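Xaa-Pro Dipeptidase (PDB 2QS8) probably hydrolyses peptide bonds at the carboxyl end of short peptides, as a metal-dependent TIM-barrel enzyme of the amidohydrolase superfamily that holds methionine in its active site. Local coordinates at residues G238-G241 with M242-I246; F258-L261 with E262-D265; G306-I309 with S310-F313; T312-K315 with A316-G320; T327-G330 with V331-H334. All coordinates share one frame; numbering follows the deposited sequence.

Contacts 1 to 4 lie on helices 239-248, 261-270 and 299-319, with the loop leading into the second, and contact 5 on the loop carrying the metal ligand D328. Contacts 1 and 2 have centres about 9 Å apart and are tied by K243, whose NZ reaches D260 OD2 at 2.8 Å and E262 OE2 at 2.9 Å. Contact 2 packs on helix 299-319 through M259 and T312. Contacts 3 and 4 share T312 and F313 on that helix. Two contacts reach the bound methionine: I309 of contact 3 touches it, and D328 OD2 of contact 5 accepts a bond from its amino N. The centres of contacts 3 and 5 are about 17 Å apart.

Contact 1 of 5, residues G238-G241 with M242-I246; sequences GAEG and MKRAI
G238 offers its O to M242 N in a weak bond of 3.3 Å, and CB of the selenomethionine M242 rests against the same oxygen. G238 is the N-cap of helix 239-248. A239 follows with a firmer bond, K243 N to A239 O at 2.9 Å. The K243 chain lies over this carbonyl, with CG 3.3 Å from A239 O, and bends at chi3 (-72°). Its NZ goes to D260 and E262. The helix is the crossover of a beta-alpha-beta unit, between strands 231-236 and 252-253. E240 O accepts from R244 N, and R244 CG sits 3.3 Å from that oxygen. The E240 side chain runs obliquely to the R244 side chain, their carboxylate and guanidinium planes 49° apart. E240 OE1 is 3.9 Å from R244 NH2 and well out of the guanidinium plane, so the pair is a long salt bridge of charges alone. R244 NH1 donates to F213 O, its strongest polar partner, and NH2 forms a salt bridge with D227 of the second subunit. With an alanine here, E240 and D227 of that subunit would probably lose this positive partner, and F213 O its donor. G241 O receives A245 N at 3.2 Å.

Contact 2 of 5, residues F258-L261 with E262-D265; sequences FMDL and EAMD
A side-chain N-cap opens helix 261-270, where D260 receives the backbone N-H of A263. D260 OD1 takes A263 N at 2.8 Å and is met nearly along its C-O axis. The D260 carboxylate gets there because CG stands between the backbone N and the carbonyl carbon (chi1 57°), which turns it back over the first turn. A263 CB also sits close to this oxygen, at 3.0 Å. The main chain then takes up the helical pattern, with M264 N on D260 O and D265 N on L261 O.

Selenomethionines M259 and M264 form the apolar side. Their chains cross at about a right angle, and M259 SE lies 3.6 Å from M264 CG. M259 CG also rests on A263 CB at 3.9 Å. The M264 chain bends at chi3 (-89°), which brings its CE against L261 CA at 3.6 Å. On the outer side L261 CD1 passes D265 OD2 at 3.9 Å. M259 continues onto M242 of helix 239-248 and T312 of helix 299-319, so the stretch just before the helix packs on both of them.

D260 OD2 and E262 OE2 are 4.6 Å apart and would repel each other if both are charged. K243 of helix 239-248 binds both in salt bridges, which probably offsets that repulsion. The two oxygens of D260 therefore divide the work: OD1 caps its own helix, while OD2 ties that helix to the one before it.

Contact 3 of 5, residues G306-I309 with S310-F313; sequences GPQI and SDTF
S310 turns its OG back to P307 O in a weak bond of 3.3 Å. The hydroxyl lies between the backbone N and the carbonyl carbon (chi1 61°), the rotation that lets it face the preceding turn. D311 follows with a side-chain bond: Q308 NE2 donates to D311 OD2 at 3.3 Å, using the anti lone pair of the carboxylate. D311 OD2 is tilted 21° from the Q308 amide plane, and amide and carboxylate stand 80° apart. K315 is the stronger partner of this carboxylate. T312 is held twice by Q308. Its N reaches Q308 O at 2.8 Å, and T312 OG1 accepts Q308 NE2 at 3.0 Å, nearly in the amide plane. One amide nitrogen thus serves two acceptors one residue apart, which fixes the turn of the Q308 amide. T312 OG1 also bonds T257 O, tying the helix to the loop that holds T257. F313 N closes the series on I309 O at 2.8 Å, and F313 CB lies against that carbonyl. The I309 side chain points away from 310-313 and touches the bound methionine. These are successive i to i+4 turns of helix 299-319, which contributes I309 to the methionine pocket of this TIM-barrel amidohydrolase.

Contact 4 of 5, residues T312-K315 with A316-G320; sequences TFRK and AYEKG
A316 CB packs against the carbonyl of T312, 3.5 Å from T312 O, on the buried side of the helix. The same oxygen receives A316 N at 2.9 Å. Y317 N reaches F313 O in the next bond, and Y317 CB lies 3.5 Å from that oxygen. T312 and A316 both rest on Y274 of strand 273-275. F313 packs on I323 and N347, while Y317 reaches M349 and P350.

These residues form the last turns of helix 299-319, which lies against strand 273-275 of the barrel. G320 ends it in a Schellman motif, its positive phi (95°) turning the chain off while two bonds run back into the last turn.

The outer side is looser. E318 N makes a nearly straight bond to R314 O at 3.0 Å, but the two side chains meet less firmly. R314 NH1 lies 3.6 Å from E318 OE2, a long salt bridge. The oxygen comes to the edge of the guanidinium, in its plane, yet the two planar groups are turned 67° apart. R314 bends at chi3 (-72°), which folds its end back toward the glutamate. E318 OE2 also touches R314 CG at 3.6 Å, so the arginine stem carries part of the contact. A leucine at R314 would have no charge to offer, and E318 would probably lose its ionic mate and be freer to turn. K319 N bonds K315 O, and K319 CB sits 3.2 Å from that oxygen. The charged end of K315 goes back to D311, while K319 leads away toward helix 261-270 and touches L261 and I268.

Contact 5 of 5, residues T327-G330 with V331-H334; sequences TDAG and VQKH. With MET (methionine), chain D.
V331, G330 and Q332 carry most of this tight, buried turn. V331 N bonds D328 O at 3.2 Å. V331 CG2, set anti to the carbonyl carbon, slants across the D328 side chain, 3.6 Å from D328 OD2. The valine thus packs against the carboxylate of a metal ligand. G330 N donates to Q332 O at 3.1 Å, in the carbonyl plane. This nitrogen also lies over one face of the H334 ring, and G330 CA is 3.4 Å from H334 NE2. G330 has a phi of 135°, where a side chain would press on the carbonyl before it. The turn belongs to the loop between helices 299-319 and 339-346, which carries D328 of the amidohydrolase metal site, shared with H69 and H71. D328 OD2 also accepts a hydrogen bond from the amino nitrogen, MET N, of bound methionine at 3.0 Å. Q332 bends back at chi2 (-85°) and sends NE2 to T327 O at 2.8 Å. The donor sits above the carbonyl plane, 67° out of it, and so misses the lone pairs. T327 OG1 bonds D67 and, weakly, A329 N. H334 NE2 bonds Q74 O, and its ring stacks on H98.

Contact 1 of 5, residues G238-G241 with M242-I246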
loop_
_atom_site.group_PDB
_atom_site.type_symbol
_atom_site.label_atom_id
_atom_site.label_comp_id
_atom_site.label_asym_id
_atom_site.label_seq_id
_atom_site.Cartn_x
_atom_site.Cartn_y
_atom_site.Cartn_z
ATOM N N GLY A 238 -27.866 -6.241 1.452
ATOM C CA GLY A 238 -28.098 -5.151 2.389
ATOM C C GLY A 238 -28.267 -3.840 1.642
ATOM O O GLY A 238 -27.603 -3.609 0.628
ATOM N N ALA A 239 -29.150 -2.983 2.140
ATOM C CA ALA A 239 -29.420 -1.700 1.499
ATOM C C ALA A 239 -28.248 -0.723 1.482
ATOM O O ALA A 239 -28.028 -0.052 0.477
ATOM C CB ALA A 239 -30.631 -1.030 2.151
ATOM N N GLU A 240 -27.501 -0.635 2.581
ATOM C CA GLU A 240 -26.376 0.287 2.635
ATOM C C GLU A 240 -25.268 0.042 1.605
ATOM O O GLU A 240 -24.822 0.974 0.935
ATOM C CB GLU A 240 -25.757 0.321 4.031
ATOM C CG GLU A 240 -24.551 1.245 4.091
ATOM C CD GLU A 240 -24.393 1.943 5.423
ATOM O OE1 GLU A 240 -24.134 1.263 6.443
ATOM O OE2 GLU A 240 -24.529 3.188 5.448
ATOM N N GLY A 241 -24.809 -1.196 1.482
ATOM C CA GLY A 241 -23.771 -1.473 0.515
ATOM C C GLY A 241 -24.324 -1.202 -0.862
ATOM O O GLY A 241 -23.656 -0.615 -1.714
HETATM N N MSE A 242 -25.567 -1.626 -1.065
HETATM C CA MSE A 242 -26.252 -1.450 -2.337
HETATM C C MSE A 242 -26.242 0.016 -2.784
HETATM O O MSE A 242 -25.889 0.318 -3.920
HETATM C CB MSE A 242 -27.691 -1.953 -2.204
HETATM C CG MSE A 242 -28.478 -1.980 -3.493
HETATM SE SE MSE A 242 -30.316 -2.659 -3.225
HETATM C CE MSE A 242 -30.960 -2.779 -5.062
ATOM N N LYS A 243 -26.610 0.922 -1.882
ATOM C CA LYS A 243 -26.640 2.352 -2.208
ATOM C C LYS A 243 -25.259 2.965 -2.486
ATOM O O LYS A 243 -25.129 3.880 -3.308
ATOM C CB LYS A 243 -27.371 3.116 -1.100
ATOM C CG LYS A 243 -28.857 2.757 -1.057
ATOM C CD LYS A 243 -29.660 3.551 -0.050
ATOM C CE LYS A 243 -29.359 3.140 1.368
ATOM N NZ LYS A 243 -30.479 3.513 2.275
ATOM N N ARG A 244 -24.223 2.462 -1.820
ATOM C CA ARG A 244 -22.880 2.979 -2.065
ATOM C C ARG A 244 -22.534 2.681 -3.525
ATOM O O ARG A 244 -21.898 3.484 -4.201
ATOM C CB ARG A 244 -21.855 2.312 -1.139
ATOM C CG ARG A 244 -22.067 2.595 0.337
ATOM C CD ARG A 244 -20.946 2.031 1.215
ATOM N NE ARG A 244 -21.183 2.317 2.630
ATOM C CZ ARG A 244 -20.413 1.892 3.635
ATOM N NH1 ARG A 244 -19.338 1.144 3.402
ATOM N NH2 ARG A 244 -20.714 2.227 4.882
ATOM N N ALA A 245 -22.985 1.524 -4.001
ATOM C CA ALA A 245 -22.726 1.095 -5.368
ATOM C C ALA A 245 -23.598 1.830 -6.387
ATOM O O ALA A 245 -23.120 2.196 -7.458
ATOM C CB ALA A 245 -22.930 -0.419 -5.492
ATOM N N ILE A 246 -24.873 2.027 -6.056
ATOM C CA ILE A 246 -25.786 2.725 -6.951
ATOM C C ILE A 246 -25.284 4.148 -7.144
ATOM O O ILE A 246 -25.207 4.637 -8.266
ATOM C CB ILE A 246 -27.209 2.754 -6.373
ATOM C CG1 ILE A 246 -27.718 1.324 -6.211
ATOM C CG2 ILE A 246 -28.141 3.536 -7.294
ATOM C CD1 ILE A 246 -28.975 1.200 -5.390
#

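Contact 2 of 5, residues F258-L261 with E262-D265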
loop_
_atom_site.group_PDB
_atom_site.type_symbol
_atom_site.label_atom_id
_atom_site.label_comp_id
_atom_site.label_asym_id
_atom_site.label_seq_id
_atom_site.Cartn_x
_atom_site.Cartn_y
_atom_site.Cartn_z
ATOM N N PHE A 258 -32.766 -6.590 0.210
ATOM C CA PHE A 258 -33.331 -5.626 1.153
ATOM C C PHE A 258 -33.320 -4.200 0.613
ATOM O O PHE A 258 -33.121 -3.221 1.342
ATOM C CB PHE A 258 -32.593 -5.724 2.483
ATOM C CG PHE A 258 -32.564 -7.119 3.040
ATOM C CD1 PHE A 258 -33.741 -7.745 3.451
ATOM C CD2 PHE A 258 -31.370 -7.829 3.103
ATOM C CE1 PHE A 258 -33.724 -9.057 3.908
ATOM C CE2 PHE A 258 -31.344 -9.133 3.554
ATOM C CZ PHE A 258 -32.519 -9.754 3.958
HETATM N N MSE A 259 -33.547 -4.103 -0.689
HETATM C CA MSE A 259 -33.592 -2.827 -1.368
HETATM C C MSE A 259 -34.664 -1.958 -0.709
HETATM O O MSE A 259 -35.788 -2.414 -0.516
HETATM C CB MSE A 259 -33.956 -3.072 -2.815
HETATM C CG MSE A 259 -33.906 -1.852 -3.667
HETATM SE SE MSE A 259 -34.687 -2.386 -5.362
HETATM C CE MSE A 259 -33.505 -3.853 -5.978
ATOM N N ASP A 260 -34.324 -0.723 -0.347
ATOM C CA ASP A 260 -35.310 0.162 0.286
ATOM C C ASP A 260 -35.840 1.231 -0.672
ATOM O O ASP A 260 -35.432 1.286 -1.827
ATOM C CB ASP A 260 -34.731 0.821 1.553
ATOM C CG ASP A 260 -33.462 1.595 1.291
ATOM O OD1 ASP A 260 -33.134 1.841 0.119
ATOM O OD2 ASP A 260 -32.793 1.968 2.273
ATOM N N LEU A 261 -36.761 2.068 -0.200
ATOM C CA LEU A 261 -37.342 3.120 -1.037
ATOM C C LEU A 261 -36.273 4.050 -1.605
ATOM O O LEU A 261 -36.301 4.391 -2.787
ATOM C CB LEU A 261 -38.369 3.942 -0.240
ATOM C CG LEU A 261 -39.025 5.124 -0.970
ATOM C CD1 LEU A 261 -39.734 4.632 -2.227
ATOM C CD2 LEU A 261 -40.014 5.827 -0.044
ATOM N N GLU A 262 -35.329 4.454 -0.764
ATOM C CA GLU A 262 -34.262 5.342 -1.205
ATOM C C GLU A 262 -33.403 4.711 -2.304
ATOM O O GLU A 262 -33.045 5.369 -3.284
ATOM C CB GLU A 262 -33.364 5.719 -0.032
ATOM C CG GLU A 262 -32.237 6.644 -0.435
ATOM C CD GLU A 262 -31.203 6.824 0.657
ATOM O OE1 GLU A 262 -30.204 7.526 0.395
ATOM O OE2 GLU A 262 -31.387 6.268 1.766
ATOM N N ALA A 263 -33.071 3.435 -2.136
ATOM C CA ALA A 263 -32.251 2.741 -3.116
ATOM C C ALA A 263 -32.982 2.669 -4.448
ATOM O O ALA A 263 -32.367 2.796 -5.496
ATOM C CB ALA A 263 -31.911 1.339 -2.629
HETATM N N MSE A 264 -34.296 2.475 -4.394
HETATM C CA MSE A 264 -35.095 2.391 -5.598
HETATM C C MSE A 264 -35.087 3.680 -6.397
HETATM O O MSE A 264 -34.895 3.645 -7.606
HETATM C CB MSE A 264 -36.513 1.988 -5.245
HETATM C CG MSE A 264 -36.571 0.593 -4.667
HETATM SE SE MSE A 264 -38.405 -0.132 -4.538
HETATM C CE MSE A 264 -38.957 0.476 -2.780
ATOM N N ASP A 265 -35.279 4.815 -5.730
ATOM C CA ASP A 265 -35.256 6.093 -6.428
ATOM C C ASP A 265 -33.849 6.376 -6.958
ATOM O O ASP A 265 -33.683 6.956 -8.031
ATOM C CB ASP A 265 -35.707 7.230 -5.507
ATOM C CG ASP A 265 -37.192 7.154 -5.174
ATOM O OD1 ASP A 265 -37.986 6.867 -6.093
ATOM O OD2 ASP A 265 -37.570 7.394 -4.008
#

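Contact 3 of 5, residues G306-I309 with S310-F313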
loop_
_atom_site.group_PDB
_atom_site.type_symbol
_atom_site.label_atom_id
_atom_site.label_comp_id
_atom_site.label_asym_id
_atom_site.label_seq_id
_atom_site.Cartn_x
_atom_site.Cartn_y
_atom_site.Cartn_z
ATOM N N GLY A 306 -33.403 -15.451 1.011
ATOM C CA GLY A 306 -34.223 -16.081 -0.013
ATOM C C GLY A 306 -35.698 -15.705 -0.186
ATOM O O GLY A 306 -36.116 -15.386 -1.297
ATOM N N PRO A 307 -36.515 -15.744 0.880
ATOM C CA PRO A 307 -37.946 -15.413 0.803
ATOM C C PRO A 307 -38.305 -13.973 0.435
ATOM O O PRO A 307 -39.376 -13.718 -0.112
ATOM C CB PRO A 307 -38.465 -15.772 2.199
ATOM C CG PRO A 307 -37.447 -16.759 2.727
ATOM C CD PRO A 307 -36.153 -16.179 2.239
ATOM N N GLN A 308 -37.408 -13.040 0.738
ATOM C CA GLN A 308 -37.639 -11.622 0.480
ATOM C C GLN A 308 -37.475 -11.154 -0.968
ATOM O O GLN A 308 -38.046 -10.141 -1.353
ATOM C CB GLN A 308 -36.726 -10.793 1.387
ATOM C CG GLN A 308 -36.846 -9.280 1.234
ATOM C CD GLN A 308 -38.239 -8.764 1.542
ATOM O OE1 GLN A 308 -38.807 -9.076 2.589
ATOM N NE2 GLN A 308 -38.794 -7.962 0.636
ATOM N N ILE A 309 -36.700 -11.875 -1.770
ATOM C CA ILE A 309 -36.484 -11.454 -3.152
ATOM C C ILE A 309 -37.770 -11.299 -3.966
ATOM O O ILE A 309 -37.958 -10.286 -4.634
ATOM C CB ILE A 309 -35.510 -12.407 -3.874
ATOM C CG1 ILE A 309 -34.129 -12.306 -3.218
ATOM C CG2 ILE A 309 -35.400 -12.038 -5.345
ATOM C CD1 ILE A 309 -33.055 -13.161 -3.865
ATOM N N SER A 310 -38.655 -12.291 -3.904
ATOM C CA SER A 310 -39.919 -12.235 -4.639
ATOM C C SER A 310 -40.724 -10.995 -4.255
ATOM O O SER A 310 -41.362 -10.361 -5.101
ATOM C CB SER A 310 -40.754 -13.487 -4.360
ATOM O OG SER A 310 -41.068 -13.584 -2.981
ATOM N N ASP A 311 -40.692 -10.652 -2.973
ATOM C CA ASP A 311 -41.418 -9.496 -2.480
ATOM C C ASP A 311 -40.746 -8.204 -2.938
ATOM O O ASP A 311 -41.415 -7.261 -3.349
ATOM C CB ASP A 311 -41.500 -9.537 -0.958
ATOM C CG ASP A 311 -42.475 -8.522 -0.414
ATOM O OD1 ASP A 311 -43.673 -8.626 -0.758
ATOM O OD2 ASP A 311 -42.049 -7.622 0.342
ATOM N N THR A 312 -39.420 -8.160 -2.865
ATOM C CA THR A 312 -38.679 -6.985 -3.300
ATOM C C THR A 312 -38.874 -6.764 -4.804
ATOM O O THR A 312 -38.986 -5.630 -5.268
ATOM C CB THR A 312 -37.179 -7.143 -2.987
ATOM O OG1 THR A 312 -36.979 -7.029 -1.572
ATOM C CG2 THR A 312 -36.358 -6.084 -3.688
ATOM N N PHE A 313 -38.926 -7.853 -5.559
ATOM C CA PHE A 313 -39.113 -7.771 -7.005
ATOM C C PHE A 313 -40.375 -6.998 -7.380
ATOM O O PHE A 313 -40.336 -6.106 -8.228
ATOM C CB PHE A 313 -39.195 -9.177 -7.612
ATOM C CG PHE A 313 -39.551 -9.182 -9.075
ATOM C CD1 PHE A 313 -38.587 -8.911 -10.036
ATOM C CD2 PHE A 313 -40.860 -9.434 -9.488
ATOM C CE1 PHE A 313 -38.906 -8.890 -11.389
ATOM C CE2 PHE A 313 -41.192 -9.414 -10.839
ATOM C CZ PHE A 313 -40.210 -9.141 -11.793
#

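Contact 4 of 5, residues T312-K315 with A316-G320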
loop_
_atom_site.group_PDB
_atom_site.type_symbol
_atom_site.label_atom_id
_atom_site.label_comp_id
_atom_site.label_asym_id
_atom_site.label_seq_id
_atom_site.Cartn_x
_atom_site.Cartn_y
_atom_site.Cartn_z
ATOM N N THR A 312 -39.420 -8.160 -2.865
ATOM C CA THR A 312 -38.679 -6.985 -3.300
ATOM C C THR A 312 -38.874 -6.764 -4.804
ATOM O O THR A 312 -38.986 -5.630 -5.268
ATOM C CB THR A 312 -37.179 -7.143 -2.987
ATOM O OG1 THR A 312 -36.979 -7.029 -1.572
ATOM C CG2 THR A 312 -36.358 -6.084 -3.688
ATOM N N PHE A 313 -38.926 -7.853 -5.559
ATOM C CA PHE A 313 -39.113 -7.771 -7.005
ATOM C C PHE A 313 -40.375 -6.998 -7.380
ATOM O O PHE A 313 -40.336 -6.106 -8.228
ATOM C CB PHE A 313 -39.195 -9.177 -7.612
ATOM C CG PHE A 313 -39.551 -9.182 -9.075
ATOM C CD1 PHE A 313 -38.587 -8.911 -10.036
ATOM C CD2 PHE A 313 -40.860 -9.434 -9.488
ATOM C CE1 PHE A 313 -38.906 -8.890 -11.389
ATOM C CE2 PHE A 313 -41.192 -9.414 -10.839
ATOM C CZ PHE A 313 -40.210 -9.141 -11.793
ATOM N N ARG A 314 -41.497 -7.362 -6.759
ATOM C CA ARG A 314 -42.775 -6.711 -7.029
ATOM C C ARG A 314 -42.673 -5.218 -6.759
ATOM O O ARG A 314 -43.076 -4.404 -7.590
ATOM C CB ARG A 314 -43.882 -7.321 -6.168
ATOM C CG ARG A 314 -45.215 -6.603 -6.269
ATOM C CD ARG A 314 -46.252 -7.231 -5.348
ATOM N NE ARG A 314 -46.706 -8.545 -5.811
ATOM C CZ ARG A 314 -47.458 -8.739 -6.893
ATOM N NH1 ARG A 314 -47.846 -7.705 -7.628
ATOM N NH2 ARG A 314 -47.831 -9.966 -7.237
ATOM N N LYS A 315 -42.130 -4.871 -5.594
ATOM C CA LYS A 315 -41.954 -3.474 -5.199
ATOM C C LYS A 315 -41.126 -2.695 -6.219
ATOM O O LYS A 315 -41.488 -1.588 -6.615
ATOM C CB LYS A 315 -41.263 -3.392 -3.835
ATOM C CG LYS A 315 -42.102 -3.866 -2.655
ATOM C CD LYS A 315 -41.301 -3.806 -1.355
ATOM C CE LYS A 315 -42.201 -3.885 -0.122
ATOM N NZ LYS A 315 -43.021 -5.130 -0.071
ATOM N N ALA A 316 -40.010 -3.283 -6.639
ATOM C CA ALA A 316 -39.127 -2.633 -7.593
ATOM C C ALA A 316 -39.811 -2.441 -8.934
ATOM O O ALA A 316 -39.702 -1.385 -9.544
ATOM C CB ALA A 316 -37.856 -3.447 -7.773
ATOM N N TYR A 317 -40.513 -3.472 -9.388
ATOM C CA TYR A 317 -41.211 -3.399 -10.664
ATOM C C TYR A 317 -42.275 -2.307 -10.680
ATOM O O TYR A 317 -42.290 -1.470 -11.575
ATOM C CB TYR A 317 -41.868 -4.736 -11.005
ATOM C CG TYR A 317 -42.723 -4.657 -12.244
ATOM C CD1 TYR A 317 -42.150 -4.436 -13.492
ATOM C CD2 TYR A 317 -44.111 -4.757 -12.160
ATOM C CE1 TYR A 317 -42.939 -4.314 -14.633
ATOM C CE2 TYR A 317 -44.911 -4.634 -13.291
ATOM C CZ TYR A 317 -44.321 -4.411 -14.522
ATOM O OH TYR A 317 -45.110 -4.268 -15.644
ATOM N N GLU A 318 -43.164 -2.321 -9.695
ATOM C CA GLU A 318 -44.224 -1.321 -9.637
ATOM C C GLU A 318 -43.652 0.094 -9.525
ATOM O O GLU A 318 -44.163 1.027 -10.137
ATOM C CB GLU A 318 -45.154 -1.615 -8.460
ATOM C CG GLU A 318 -45.666 -3.049 -8.445
ATOM C CD GLU A 318 -46.620 -3.327 -7.293
ATOM O OE1 GLU A 318 -46.411 -2.776 -6.188
ATOM O OE2 GLU A 318 -47.570 -4.113 -7.487
ATOM N N LYS A 319 -42.580 0.244 -8.754
ATOM C CA LYS A 319 -41.936 1.543 -8.575
ATOM C C LYS A 319 -41.305 2.051 -9.876
ATOM O O LYS A 319 -40.972 3.231 -9.993
ATOM C CB LYS A 319 -40.865 1.450 -7.493
ATOM C CG LYS A 319 -40.222 2.774 -7.134
ATOM C CD LYS A 319 -41.154 3.633 -6.296
ATOM C CE LYS A 319 -40.473 4.920 -5.851
ATOM N NZ LYS A 319 -41.342 5.703 -4.927
ATOM N N GLY A 320 -41.123 1.157 -10.844
ATOM C CA GLY A 320 -40.549 1.565 -12.114
ATOM C C GLY A 320 -39.051 1.382 -12.283
ATOM O O GLY A 320 -38.456 1.970 -13.188
#

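Contact 5 of 5, residues T327-G330 with V331-H334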
loop_
_atom_site.group_PDB
_atom_site.type_symbol
_atom_site.label_atom_id
_atom_site.label_comp_id
_atom_site.label_asym_id
_atom_site.label_seq_id
_atom_site.Cartn_x
_atom_site.Cartn_y
_atom_site.Cartn_z
ATOM N N THR A 327 -30.951 -15.121 -13.360
ATOM C CA THR A 327 -31.370 -16.217 -12.484
ATOM C C THR A 327 -30.423 -16.706 -11.370
ATOM O O THR A 327 -30.869 -17.245 -10.359
ATOM C CB THR A 327 -31.707 -17.446 -13.341
ATOM O OG1 THR A 327 -30.492 -17.995 -13.862
ATOM C CG2 THR A 327 -32.587 -17.037 -14.531
ATOM N N ASP A 328 -29.123 -16.520 -11.574
ATOM C CA ASP A 328 -28.107 -16.987 -10.646
ATOM C C ASP A 328 -28.046 -18.514 -10.759
ATOM O O ASP A 328 -27.867 -19.233 -9.764
ATOM C CB ASP A 328 -28.403 -16.563 -9.198
ATOM C CG ASP A 328 -27.163 -16.631 -8.298
ATOM O OD1 ASP A 328 -26.063 -16.967 -8.785
ATOM O OD2 ASP A 328 -27.277 -16.336 -7.091
ATOM N N ALA A 329 -28.226 -18.992 -11.986
ATOM C CA ALA A 329 -28.132 -20.414 -12.295
ATOM C C ALA A 329 -26.686 -20.809 -11.965
ATOM O O ALA A 329 -25.736 -20.177 -12.424
ATOM C CB ALA A 329 -28.423 -20.651 -13.767
ATOM N N GLY A 330 -26.521 -21.854 -11.198
ATOM C CA GLY A 330 -25.217 -22.300 -10.730
ATOM C C GLY A 330 -25.435 -22.583 -9.253
ATOM O O GLY A 330 -24.652 -23.263 -8.597
ATOM N N VAL A 331 -26.526 -22.022 -8.778
ATOM C CA VAL A 331 -27.087 -22.268 -7.508
ATOM C C VAL A 331 -28.021 -23.409 -7.816
ATOM O O VAL A 331 -27.755 -24.557 -7.491
ATOM C CB VAL A 331 -27.847 -21.032 -6.955
ATOM C CG1 VAL A 331 -28.547 -21.383 -5.662
ATOM C CG2 VAL A 331 -26.879 -19.873 -6.757
ATOM N N GLN A 332 -29.148 -23.087 -8.450
ATOM C CA GLN A 332 -30.056 -24.130 -8.918
ATOM C C GLN A 332 -29.434 -24.731 -10.159
ATOM O O GLN A 332 -28.467 -24.182 -10.693
ATOM C CB GLN A 332 -31.466 -23.573 -9.213
ATOM C CG GLN A 332 -31.516 -22.535 -10.322
ATOM C CD GLN A 332 -31.207 -21.124 -9.831
ATOM O OE1 GLN A 332 -31.212 -20.874 -8.622
ATOM N NE2 GLN A 332 -30.921 -20.064 -10.573
ATOM N N LYS A 333 -29.971 -25.846 -10.638
ATOM C CA LYS A 333 -29.422 -26.501 -11.827
ATOM C C LYS A 333 -29.455 -25.613 -13.075
ATOM O O LYS A 333 -30.377 -24.817 -13.257
ATOM C CB LYS A 333 -30.195 -27.785 -12.123
ATOM C CG LYS A 333 -30.015 -28.914 -11.120
ATOM C CD LYS A 333 -28.809 -29.768 -11.478
ATOM C CE LYS A 333 -29.065 -31.251 -11.224
ATOM N NZ LYS A 333 -29.484 -31.527 -9.824
ATOM N N HIS A 334 -28.447 -25.763 -13.931
ATOM C CA HIS A 334 -28.372 -25.005 -15.175
ATOM C C HIS A 334 -29.392 -25.621 -16.112
ATOM O O HIS A 334 -29.570 -26.842 -16.119
ATOM C CB HIS A 334 -26.973 -25.111 -15.800
ATOM C CG HIS A 334 -25.923 -24.326 -15.078
ATOM N ND1 HIS A 334 -25.795 -22.959 -15.210
ATOM C CD2 HIS A 334 -24.993 -24.706 -14.171
ATOM C CE1 HIS A 334 -24.834 -22.534 -14.410
ATOM N NE2 HIS A 334 -24.331 -23.572 -13.769
HETATM N N MET D . -25.554 -16.412 -4.669
HETATM C CA MET D . -26.357 -15.530 -3.771
HETATM C C MET D . -25.778 -15.477 -2.360
HETATM O O MET D . -26.055 -14.486 -1.654
HETATM C CB MET D . -27.796 -16.037 -3.703
HETATM C CG MET D . -28.695 -15.165 -2.869
HETATM S SD MET D . -30.372 -15.674 -3.008
HETATM C CE MET D . -30.692 -15.203 -4.684
HETATM O OXT MET D . -25.065 -16.431 -1.981
#